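Local coordinates for capsular polysaccharide export system protein KpsC (Thermosulfurimonas dismutans, PDB 6MGB) that probably transfers Kdo from a CMP-linked donor in a beta-2,4 linkage, helping to build the glycolipid on which Gram-negative capsules are attached, at residues Ser106-Glu109 and Asn110-Phe114; Met169-Leu173 and Gly174-Glu178; Met217-His220 and Arg221-Val225; Gly264-Phe267 and Tyr268-Trp271. All coordinates share one frame; numbering follows the deposited sequence.

Contact 1: Ser106-Glu109 and Asn110-Phe114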
loop_
_atom_site.group_PDB
_atom_site.type_symbol
_atom_site.label_atom_id
_atom_site.label_comp_id
_atom_site.label_asym_id
_atom_site.label_seq_id
_atom_site.Cartn_x
_atom_site.Cartn_y
_atom_site.Cartn_z
ATOM N N SER A 106 13.760 1.796 -3.594
ATOM C CA SER A 106 13.271 1.399 -2.284
ATOM C C SER A 106 13.730 -0.030 -2.029
ATOM O O SER A 106 14.181 -0.727 -2.941
ATOM C CB SER A 106 11.742 1.494 -2.192
ATOM O OG SER A 106 11.124 0.468 -2.953
ATOM N N LEU A 107 13.620 -0.473 -0.775
ATOM C CA LEU A 107 13.946 -1.864 -0.478
ATOM C C LEU A 107 13.125 -2.806 -1.348
ATOM O O LEU A 107 13.653 -3.782 -1.891
ATOM C CB LEU A 107 13.713 -2.161 1.004
ATOM C CG LEU A 107 13.828 -3.638 1.403
ATOM C CD1 LEU A 107 15.230 -4.171 1.129
ATOM C CD2 LEU A 107 13.452 -3.838 2.861
ATOM N N LEU A 108 11.831 -2.518 -1.507
ATOM C CA LEU A 108 10.972 -3.385 -2.307
ATOM C C LEU A 108 11.412 -3.394 -3.765
ATOM O O LEU A 108 11.515 -4.459 -4.386
ATOM C CB LEU A 108 9.514 -2.938 -2.183
ATOM C CG LEU A 108 8.500 -3.716 -3.027
ATOM C CD1 LEU A 108 8.581 -5.210 -2.754
ATOM C CD2 LEU A 108 7.090 -3.211 -2.768
ATOM N N GLU A 109 11.678 -2.214 -4.331
ATOM C CA GLU A 109 12.126 -2.156 -5.717
ATOM C C GLU A 109 13.428 -2.924 -5.899
ATOM O O GLU A 109 13.628 -3.588 -6.921
ATOM C CB GLU A 109 12.301 -0.703 -6.159
ATOM C CG GLU A 109 12.532 -0.550 -7.656
ATOM C CD GLU A 109 12.885 0.868 -8.053
ATOM O OE1 GLU A 109 11.993 1.589 -8.548
ATOM O OE2 GLU A 109 14.054 1.263 -7.865
ATOM N N ASN A 110 14.325 -2.847 -4.913
ATOM C CA ASN A 110 15.578 -3.591 -4.997
ATOM C C ASN A 110 15.324 -5.094 -4.977
ATOM O O ASN A 110 15.939 -5.844 -5.742
ATOM C CB ASN A 110 16.510 -3.185 -3.853
ATOM C CG ASN A 110 17.130 -1.812 -4.057
ATOM O OD1 ASN A 110 17.102 -1.256 -5.156
ATOM N ND2 ASN A 110 17.716 -1.269 -2.994
ATOM N N LEU A 111 14.420 -5.554 -4.106
ATOM C CA LEU A 111 14.071 -6.972 -4.089
ATOM C C LEU A 111 13.553 -7.424 -5.447
ATOM O O LEU A 111 13.925 -8.497 -5.938
ATOM C CB LEU A 111 13.023 -7.245 -3.008
ATOM C CG LEU A 111 13.507 -7.216 -1.557
ATOM C CD1 LEU A 111 12.323 -7.271 -0.608
ATOM C CD2 LEU A 111 14.456 -8.372 -1.284
ATOM N N LEU A 112 12.703 -6.612 -6.076
ATOM C CA LEU A 112 12.117 -6.995 -7.354
ATOM C C LEU A 112 13.136 -6.923 -8.483
ATOM O O LEU A 112 13.087 -7.738 -9.410
ATOM C CB LEU A 112 10.917 -6.100 -7.658
ATOM C CG LEU A 112 9.731 -6.264 -6.700
ATOM C CD1 LEU A 112 8.736 -5.120 -6.840
ATOM C CD2 LEU A 112 9.034 -7.596 -6.935
ATOM N N ASN A 113 14.066 -5.967 -8.422
ATOM C CA ASN A 113 15.017 -5.794 -9.517
ATOM C C ASN A 113 16.074 -6.892 -9.524
ATOM O O ASN A 113 16.392 -7.445 -10.583
ATOM C CB ASN A 113 15.684 -4.418 -9.425
ATOM C CG ASN A 113 15.146 -3.431 -10.450
ATOM O OD1 ASN A 113 14.712 -3.817 -11.535
ATOM N ND2 ASN A 113 15.184 -2.148 -10.111
ATOM N N PHE A 114 16.628 -7.225 -8.358
ATOM C CA PHE A 114 17.850 -8.014 -8.293
ATOM C C PHE A 114 17.706 -9.356 -7.584
ATOM O O PHE A 114 18.675 -10.123 -7.550
ATOM C CB PHE A 114 18.947 -7.205 -7.595
ATOM C CG PHE A 114 19.061 -5.787 -8.083
ATOM C CD1 PHE A 114 19.530 -5.510 -9.356
ATOM C CD2 PHE A 114 18.707 -4.730 -7.258
ATOM C CE1 PHE A 114 19.635 -4.206 -9.802
ATOM C CE2 PHE A 114 18.814 -3.422 -7.701
ATOM C CZ PHE A 114 19.277 -3.161 -8.973
HETATM O O HOH W 1 16.037 -0.797 -7.668
#
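Glu109 OE2, Asn110 OD1 and Asn113 ND2 share one water molecule, so a single solvent molecule links three polar side chains on the first turns of the helix. The water donates to Glu109 OE2 at 2.9 Å, gives its second hydrogen to Asn110 OD1 at 2.8 Å and accepts from Asn113 ND2 at 2.9 Å. Glu109 reaches it with an extended chain that lies beside Asn113 and points the same way, its CG 4.0 Å from Asn113 ND2. Carboxylate and amide planes are turned 55° against each other. Salt bridges from Glu109 OE2 to Arg282 and from Glu109 OE1 to Arg283 should favour a charged carboxylate in this buried place, and Asn113 ND2 also donates to the backbone oxygen of Arg282.

Ser106 is the N-cap. Its OG accepts from Glu109 N at 3.1 Å in a nearly straight bond (171°), and Ser106 O takes the first i to i+4 bond from Asn110 N. Four more such bonds follow, the shortest from Asn113 N to Glu109 O at 2.8 Å. On the apolar side, Leu108 CG and Leu112 CD1 meet at 4.1 Å; Leu108 has CG anti to the backbone N (chi1 177°), whereas Leu112 has it anti to the carbonyl carbon, and the two side chains, one turn apart, lie at an angle to each other. Both leucines pack on Ala295 of helix 289-299, while Phe267 lies against Leu108 and Trp271 against Glu109, Leu112 and Asn113, so helix 107-114 packs against both that helix and the loop before strand 275-276.

Contact 2: Met169-Leu173 and Gly174-Glu178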
loop_
_atom_site.group_PDB
_atom_site.type_symbol
_atom_site.label_atom_id
_atom_site.label_comp_id
_atom_site.label_asym_id
_atom_site.label_seq_id
_atom_site.Cartn_x
_atom_site.Cartn_y
_atom_site.Cartn_z
ATOM N N MET A 169 0.603 10.894 -0.703
ATOM C CA MET A 169 1.944 11.082 -1.247
ATOM C C MET A 169 2.236 10.142 -2.408
ATOM O O MET A 169 3.107 10.447 -3.230
ATOM C CB MET A 169 2.999 10.880 -0.155
ATOM C CG MET A 169 2.961 11.901 0.976
ATOM S SD MET A 169 3.315 13.600 0.466
ATOM C CE MET A 169 4.911 13.442 -0.331
ATOM N N SER A 170 1.542 9.005 -2.498
ATOM C CA SER A 170 1.816 8.059 -3.573
ATOM C C SER A 170 1.437 8.607 -4.943
ATOM O O SER A 170 1.856 8.037 -5.957
ATOM C CB SER A 170 1.077 6.744 -3.322
ATOM O OG SER A 170 -0.315 6.883 -3.549
ATOM N N VAL A 171 0.661 9.689 -4.999
ATOM C CA VAL A 171 0.302 10.286 -6.282
ATOM C C VAL A 171 1.496 11.025 -6.874
ATOM O O VAL A 171 2.015 10.656 -7.933
ATOM C CB VAL A 171 -0.914 11.214 -6.118
ATOM C CG1 VAL A 171 -1.187 11.989 -7.401
ATOM C CG2 VAL A 171 -2.137 10.402 -5.721
ATOM N N ARG A 172 1.956 12.079 -6.194
ATOM C CA ARG A 172 3.036 12.887 -6.753
ATOM C C ARG A 172 4.365 12.143 -6.719
ATOM O O ARG A 172 5.175 12.275 -7.642
ATOM C CB ARG A 172 3.133 14.224 -6.020
ATOM C CG ARG A 172 2.079 15.220 -6.479
ATOM C CD ARG A 172 2.317 16.620 -5.944
ATOM N NE ARG A 172 1.402 17.588 -6.553
ATOM C CZ ARG A 172 1.702 18.388 -7.575
ATOM N NH1 ARG A 172 2.908 18.372 -8.129
ATOM N NH2 ARG A 172 0.783 19.222 -8.048
ATOM N N LEU A 173 4.611 11.348 -5.677
ATOM C CA LEU A 173 5.800 10.507 -5.700
ATOM C C LEU A 173 5.642 9.313 -6.632
ATOM O O LEU A 173 6.634 8.627 -6.902
ATOM C CB LEU A 173 6.153 10.040 -4.287
ATOM C CG LEU A 173 6.727 11.118 -3.364
ATOM C CD1 LEU A 173 7.076 10.567 -1.988
ATOM C CD2 LEU A 173 7.966 11.739 -3.989
ATOM N N GLY A 174 4.435 9.057 -7.134
ATOM C CA GLY A 174 4.239 8.101 -8.203
ATOM C C GLY A 174 4.221 8.769 -9.565
ATOM O O GLY A 174 3.685 8.216 -10.530
ATOM N N LEU A 175 4.797 9.969 -9.651
ATOM C CA LEU A 175 5.013 10.683 -10.907
ATOM C C LEU A 175 3.731 11.269 -11.493
ATOM O O LEU A 175 3.708 11.658 -12.665
ATOM C CB LEU A 175 5.688 9.777 -11.943
ATOM C CG LEU A 175 6.890 8.977 -11.427
ATOM C CD1 LEU A 175 7.568 8.232 -12.567
ATOM C CD2 LEU A 175 7.887 9.868 -10.697
ATOM N N ALA A 176 2.668 11.362 -10.702
ATOM C CA ALA A 176 1.395 11.916 -11.141
ATOM C C ALA A 176 1.109 13.212 -10.384
ATOM O O ALA A 176 1.945 13.712 -9.628
ATOM C CB ALA A 176 0.293 10.874 -10.939
ATOM N N ASP A 177 -0.077 13.774 -10.602
ATOM C CA ASP A 177 -0.521 14.920 -9.817
ATOM C C ASP A 177 -2.044 14.903 -9.751
ATOM O O ASP A 177 -2.691 13.928 -10.145
ATOM C CB ASP A 177 0.037 16.234 -10.388
ATOM C CG ASP A 177 -0.491 16.561 -11.780
ATOM O OD1 ASP A 177 -1.544 16.025 -12.186
ATOM O OD2 ASP A 177 0.158 17.372 -12.475
ATOM N N GLU A 178 -2.618 15.998 -9.251
ATOM C CA GLU A 178 -4.057 16.044 -9.019
ATOM C C GLU A 178 -4.830 15.921 -10.326
ATOM O O GLU A 178 -5.897 15.297 -10.371
ATOM C CB GLU A 178 -4.433 17.340 -8.298
ATOM C CG GLU A 178 -3.832 17.496 -6.899
ATOM C CD GLU A 178 -2.343 17.798 -6.912
ATOM O OE1 GLU A 178 -1.889 18.518 -7.825
ATOM O OE2 GLU A 178 -1.623 17.309 -6.016
HETATM O O HOH W 2 4.474 14.472 -9.945
#
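Arg172 and Glu178 join in a salt bridge across a Schellman motif, the turn that ends the short, weakly bonded helix 169-172. The arginine begins close to the backbone: CB and CG both lie near Ala176 O, CG at 3.5 Å, and CA also approaches this oxygen at 3.2 Å in a CA-H...O contact. With CG set anti to the carbonyl carbon (chi1 -79°) and the chain extended as far as NE, CD passes on toward Glu178 OE2. There the head grips the carboxylate side-on with two nitrogens. NE lies 3.1 Å from Glu178 OE2, which sits near the guanidinium plane, while NH2 is 2.8 Å from Glu178 OE1, tilted somewhat out of that plane. Each oxygen uses its syn lone pair, and the two flat groups are 28° apart, which fixes the rotation of both. Glu178 meets the arginine because its own chain bends at chi2. Asp177 CB covers one guanidinium face, 3.8 Å above the plane, and the Asp177 carboxylate may add some favourable charge without touching.

The turn itself is defined by Leu175, whose positive phi (74°) makes it the C-prime residue. Ala176 N donates to Val171 O at 2.9 Å, and Leu175 N to Arg172 O from well above the carbonyl plane. Val171 CG1 packs on the Ala176 methyl group. At the start of the helix, Ser170 OG bonds Ser246 OG, and the Ser170 side chain lies about 5 Å from the bound CMP. A water bridges the turn, donating to Arg172 O and, at 2.7 Å, to Ala176 O.

Contact 3: Met217-His220 and Arg221-Val225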
loop_
_atom_site.group_PDB
_atom_site.type_symbol
_atom_site.label_atom_id
_atom_site.label_comp_id
_atom_site.label_asym_id
_atom_site.label_seq_id
_atom_site.Cartn_x
_atom_site.Cartn_y
_atom_site.Cartn_z
ATOM N N MET A 217 -15.181 16.022 -8.037
ATOM C CA MET A 217 -15.467 16.466 -9.390
ATOM C C MET A 217 -16.959 16.360 -9.691
ATOM O O MET A 217 -17.693 15.580 -9.080
ATOM C CB MET A 217 -14.690 15.636 -10.410
ATOM C CG MET A 217 -13.184 15.710 -10.276
ATOM S SD MET A 217 -12.371 14.766 -11.578
ATOM C CE MET A 217 -10.672 14.823 -11.025
ATOM N N LYS A 218 -17.401 17.166 -10.654
ATOM C CA LYS A 218 -18.754 17.086 -11.197
ATOM C C LYS A 218 -18.660 16.271 -12.481
ATOM O O LYS A 218 -18.261 16.787 -13.529
ATOM C CB LYS A 218 -19.338 18.471 -11.456
ATOM C CG LYS A 218 -19.716 19.242 -10.207
ATOM C CD LYS A 218 -20.343 20.578 -10.571
ATOM C CE LYS A 218 -20.696 21.391 -9.336
ATOM N NZ LYS A 218 -21.255 22.723 -9.697
ATOM N N LEU A 219 -19.013 14.996 -12.394
ATOM C CA LEU A 219 -18.929 14.083 -13.522
ATOM C C LEU A 219 -20.287 13.959 -14.202
ATOM O O LEU A 219 -21.321 14.366 -13.669
ATOM C CB LEU A 219 -18.434 12.710 -13.058
ATOM C CG LEU A 219 -17.153 12.724 -12.219
ATOM C CD1 LEU A 219 -16.846 11.331 -11.697
ATOM C CD2 LEU A 219 -15.980 13.268 -13.020
ATOM N N HIS A 220 -20.270 13.387 -15.405
ATOM C CA HIS A 220 -21.507 13.145 -16.135
ATOM C C HIS A 220 -22.476 12.355 -15.264
ATOM O O HIS A 220 -22.073 11.465 -14.510
ATOM C CB HIS A 220 -21.210 12.386 -17.432
ATOM C CG HIS A 220 -22.343 12.392 -18.411
ATOM N ND1 HIS A 220 -23.436 11.561 -18.290
ATOM C CD2 HIS A 220 -22.549 13.120 -19.534
ATOM C CE1 HIS A 220 -24.269 11.780 -19.292
ATOM N NE2 HIS A 220 -23.754 12.723 -20.060
ATOM N N ARG A 221 -23.763 12.693 -15.365
ATOM C CA ARG A 221 -24.763 12.082 -14.496
ATOM C C ARG A 221 -24.838 10.570 -14.665
ATOM O O ARG A 221 -25.269 9.876 -13.738
ATOM C CB ARG A 221 -26.139 12.700 -14.760
ATOM C CG ARG A 221 -26.321 14.108 -14.200
ATOM C CD ARG A 221 -26.105 14.147 -12.694
ATOM N NE ARG A 221 -26.591 15.385 -12.089
ATOM C CZ ARG A 221 -26.404 15.716 -10.815
ATOM N NH1 ARG A 221 -25.736 14.905 -10.004
ATOM N NH2 ARG A 221 -26.882 16.861 -10.349
ATOM N N SER A 222 -24.432 10.043 -15.821
ATOM C CA SER A 222 -24.467 8.602 -16.038
ATOM C C SER A 222 -23.375 7.879 -15.263
ATOM O O SER A 222 -23.466 6.661 -15.083
ATOM C CB SER A 222 -24.332 8.290 -17.528
ATOM O OG SER A 222 -23.007 8.505 -17.980
ATOM N N VAL A 223 -22.352 8.596 -14.803
ATOM C CA VAL A 223 -21.293 7.976 -14.018
ATOM C C VAL A 223 -21.821 7.675 -12.624
ATOM O O VAL A 223 -22.429 8.533 -11.971
ATOM C CB VAL A 223 -20.055 8.883 -13.968
ATOM C CG1 VAL A 223 -18.968 8.263 -13.095
ATOM C CG2 VAL A 223 -19.524 9.135 -15.378
ATOM N N LYS A 224 -21.589 6.450 -12.160
ATOM C CA LYS A 224 -22.094 5.984 -10.874
ATOM C C LYS A 224 -20.959 6.051 -9.859
ATOM O O LYS A 224 -19.985 5.296 -9.953
ATOM C CB LYS A 224 -22.656 4.572 -11.009
ATOM C CG LYS A 224 -23.781 4.493 -12.037
ATOM C CD LYS A 224 -24.161 3.067 -12.381
ATOM C CE LYS A 224 -25.250 3.029 -13.445
ATOM N NZ LYS A 224 -24.838 3.731 -14.694
ATOM N N VAL A 225 -21.084 6.961 -8.899
ATOM C CA VAL A 225 -20.071 7.179 -7.875
ATOM C C VAL A 225 -20.481 6.384 -6.645
ATOM O O VAL A 225 -21.547 6.624 -6.064
ATOM C CB VAL A 225 -19.913 8.672 -7.552
ATOM C CG1 VAL A 225 -18.884 8.882 -6.450
ATOM C CG2 VAL A 225 -19.509 9.437 -8.802
HETATM O O HOH W 3 -22.045 11.432 -11.672
#
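The imidazole of His220 turns one edge to the backbone of Ser222, so that Ser222 N points at His220 ND1 close to the ring plane. The bond is 3.1 Å long and nearly straight, at 169°. Placing CG anti to the backbone N (chi1 -165°) swings the ring beside its own carbonyl carbon, close to the next peptide, where ND1 can find this N-H. Because ND1 acts as an acceptor, a neutral ring would probably carry its proton on NE2.

Ring and bond reinforce a type I turn from His220 to Val223. Its closing bond runs from Val223 N to His220 O at 2.9 Å, the donor lying well above the carbonyl plane. A water also donates to His220 O, at 2.8 Å, and to Val223 O, at 2.9 Å, so the carbonyl of His220 is shared by a backbone N-H and a solvent hydrogen.

On the apolar side, Leu219 and Val223 cross obliquely, touching by Leu219 CD1 and Val223 CG1 at 4.0 Å; the same CD1 is 4.4 Å from Val225 CG2. The other valine branch, Val223 CG2, turns to His220 CB at 4.2 Å. One leucine methyl thus reaches over two residues that lie on the same side of the emerging strand, while Lys224 between them faces away and bends its NZ back to Ser222 O in a weak bond.

The turn feeds strand 224-226, an outermost strand of the parallel sheet of the Rossmann-like domain: Lys224 pairs with strand 196-200 through its backbone, and His220 and Val223 both rest on Tyr185 of helix 180-191.

Contact 4: Gly264-Phe267 and Tyr268-Trp271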
loop_
_atom_site.group_PDB
_atom_site.type_symbol
_atom_site.label_atom_id
_atom_site.label_comp_id
_atom_site.label_asym_id
_atom_site.label_seq_id
_atom_site.Cartn_x
_atom_site.Cartn_y
_atom_site.Cartn_z
ATOM N N GLY A 264 -0.334 6.516 -12.674
ATOM C CA GLY A 264 0.905 6.817 -11.999
ATOM C C GLY A 264 1.855 5.632 -12.031
ATOM O O GLY A 264 1.671 4.669 -12.777
ATOM N N MET A 265 2.886 5.713 -11.189
ATOM C CA MET A 265 3.898 4.664 -11.076
ATOM C C MET A 265 3.930 4.149 -9.640
ATOM O O MET A 265 4.886 4.405 -8.895
ATOM C CB MET A 265 5.268 5.182 -11.508
ATOM C CG MET A 265 6.394 4.150 -11.480
ATOM S SD MET A 265 6.121 2.679 -12.496
ATOM C CE MET A 265 5.826 3.401 -14.110
ATOM N N PRO A 266 2.890 3.421 -9.217
ATOM C CA PRO A 266 2.900 2.829 -7.871
ATOM C C PRO A 266 3.904 1.694 -7.736
ATOM O O PRO A 266 4.596 1.349 -8.697
ATOM C CB PRO A 266 1.458 2.335 -7.698
ATOM C CG PRO A 266 0.971 2.101 -9.088
ATOM C CD PRO A 266 1.625 3.162 -9.926
ATOM N N PHE A 267 3.985 1.091 -6.546
ATOM C CA PHE A 267 5.038 0.117 -6.283
ATOM C C PHE A 267 4.920 -1.106 -7.183
ATOM O O PHE A 267 5.924 -1.770 -7.461
ATOM C CB PHE A 267 5.012 -0.302 -4.810
ATOM C CG PHE A 267 3.781 -1.072 -4.411
ATOM C CD1 PHE A 267 3.769 -2.457 -4.457
ATOM C CD2 PHE A 267 2.644 -0.413 -3.974
ATOM C CE1 PHE A 267 2.643 -3.170 -4.082
ATOM C CE2 PHE A 267 1.516 -1.122 -3.598
ATOM C CZ PHE A 267 1.518 -2.503 -3.654
ATOM N N TYR A 268 3.714 -1.411 -7.655
ATOM C CA TYR A 268 3.462 -2.604 -8.450
ATOM C C TYR A 268 3.466 -2.335 -9.949
ATOM O O TYR A 268 3.284 -3.273 -10.733
ATOM C CB TYR A 268 2.120 -3.225 -8.048
ATOM C CG TYR A 268 0.969 -2.254 -8.107
ATOM C CD1 TYR A 268 0.634 -1.481 -7.004
ATOM C CD2 TYR A 268 0.228 -2.097 -9.268
ATOM C CE1 TYR A 268 -0.414 -0.587 -7.053
ATOM C CE2 TYR A 268 -0.820 -1.207 -9.329
ATOM C CZ TYR A 268 -1.137 -0.450 -8.217
ATOM O OH TYR A 268 -2.179 0.444 -8.267
ATOM N N ALA A 269 3.658 -1.089 -10.365
ATOM C CA ALA A 269 3.709 -0.748 -11.778
ATOM C C ALA A 269 5.137 -0.856 -12.302
ATOM O O ALA A 269 6.109 -0.825 -11.544
ATOM C CB ALA A 269 3.174 0.665 -12.009
ATOM N N GLY A 270 5.251 -0.989 -13.622
ATOM C CA GLY A 270 6.545 -1.021 -14.274
ATOM C C GLY A 270 7.259 -2.352 -14.236
ATOM O O GLY A 270 8.450 -2.404 -14.567
ATOM N N TRP A 271 6.576 -3.431 -13.854
ATOM C CA TRP A 271 7.173 -4.759 -13.800
ATOM C C TRP A 271 6.640 -5.682 -14.890
ATOM O O TRP A 271 6.981 -6.870 -14.905
ATOM C CB TRP A 271 6.939 -5.380 -12.422
ATOM C CG TRP A 271 7.448 -4.527 -11.304
ATOM C CD1 TRP A 271 6.704 -3.806 -10.418
ATOM C CD2 TRP A 271 8.819 -4.292 -10.962
ATOM N NE1 TRP A 271 7.526 -3.141 -9.541
ATOM C CE2 TRP A 271 8.830 -3.420 -9.856
ATOM C CE3 TRP A 271 10.039 -4.734 -11.484
ATOM C CZ2 TRP A 271 10.011 -2.986 -9.260
ATOM C CZ3 TRP A 271 11.209 -4.304 -10.891
ATOM C CH2 TRP A 271 11.189 -3.437 -9.791
#
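The ring of Tyr268 meets Pro266 with a face and Phe267 with an edge: Pro266 CG lies over one face, and Phe267 CE2 comes to the edge near the ring plane. All three belong to a type I turn from Pro266 to Ala269. The proline contact is a CH-pi interaction, with Pro266 CG 3.7 Å from the Tyr268 ring centroid and displaced toward the phenol end. Toward Phe267 the tyrosine presents an edge, Tyr268 CD1 standing over the phenyl face at 3.5 Å from Phe267 CE2, in a T-shaped pair with planes at 84° and centroids 5.0 Å apart. Phe267 and Tyr268 both have CG between the backbone N and the carbonyl carbon (chi1 67° and 54°), the crowded position, and this brings the rings of adjacent residues together.

Trp271 works through its edge. NE1 donates to Phe267 O at 3.0 Å, with the oxygen almost exactly in the indole plane, a bond that helps to fix the rotation of the indole. The turn itself is closed by Ala269 N, which donates to Pro266 O at 3.1 Å from above the carbonyl plane; Arg283 NH1 bonds that same oxygen.

The turn borders the nucleotide site. Tyr268 OH is hydrogen-bonded to the backbone oxygen of Ser247, a CMP-binding residue, while Phe267 stacks on Phe76 and lies about 7 Å from the bound nucleotide. The Ala269 methyl group touches two neighbours: Ala269 CB is 3.6 Å from Pro266 CD and 3.6 Å from Met265 SD, the methionine having bent at chi2 and chi3 to curl its sulfur inward.

How the contacts relate
The four contacts follow one another along the chain, and none nests in or crosses another; each organises a short helix, a helix end or a turn. Contact 1 runs the length of helix 107-114 from its N-cap, contact 2 ends helix 169-172 after strand 158-162, contact 3 leads into the outermost strand 224-226, and contact 4 shapes the loop between strands 259-262 and 275-276. Contact 4 touches two of the others: Trp271 and Phe267 lie against the helix of contact 1, and Met265 N probably bonds Gly174 O of contact 2. It thereby links that helix to the CMP-binding, Rossmann-like half of this GT-B-clan enzyme. Contact 3 stands apart at the far edge, its centre 39 Å from that of contact 1.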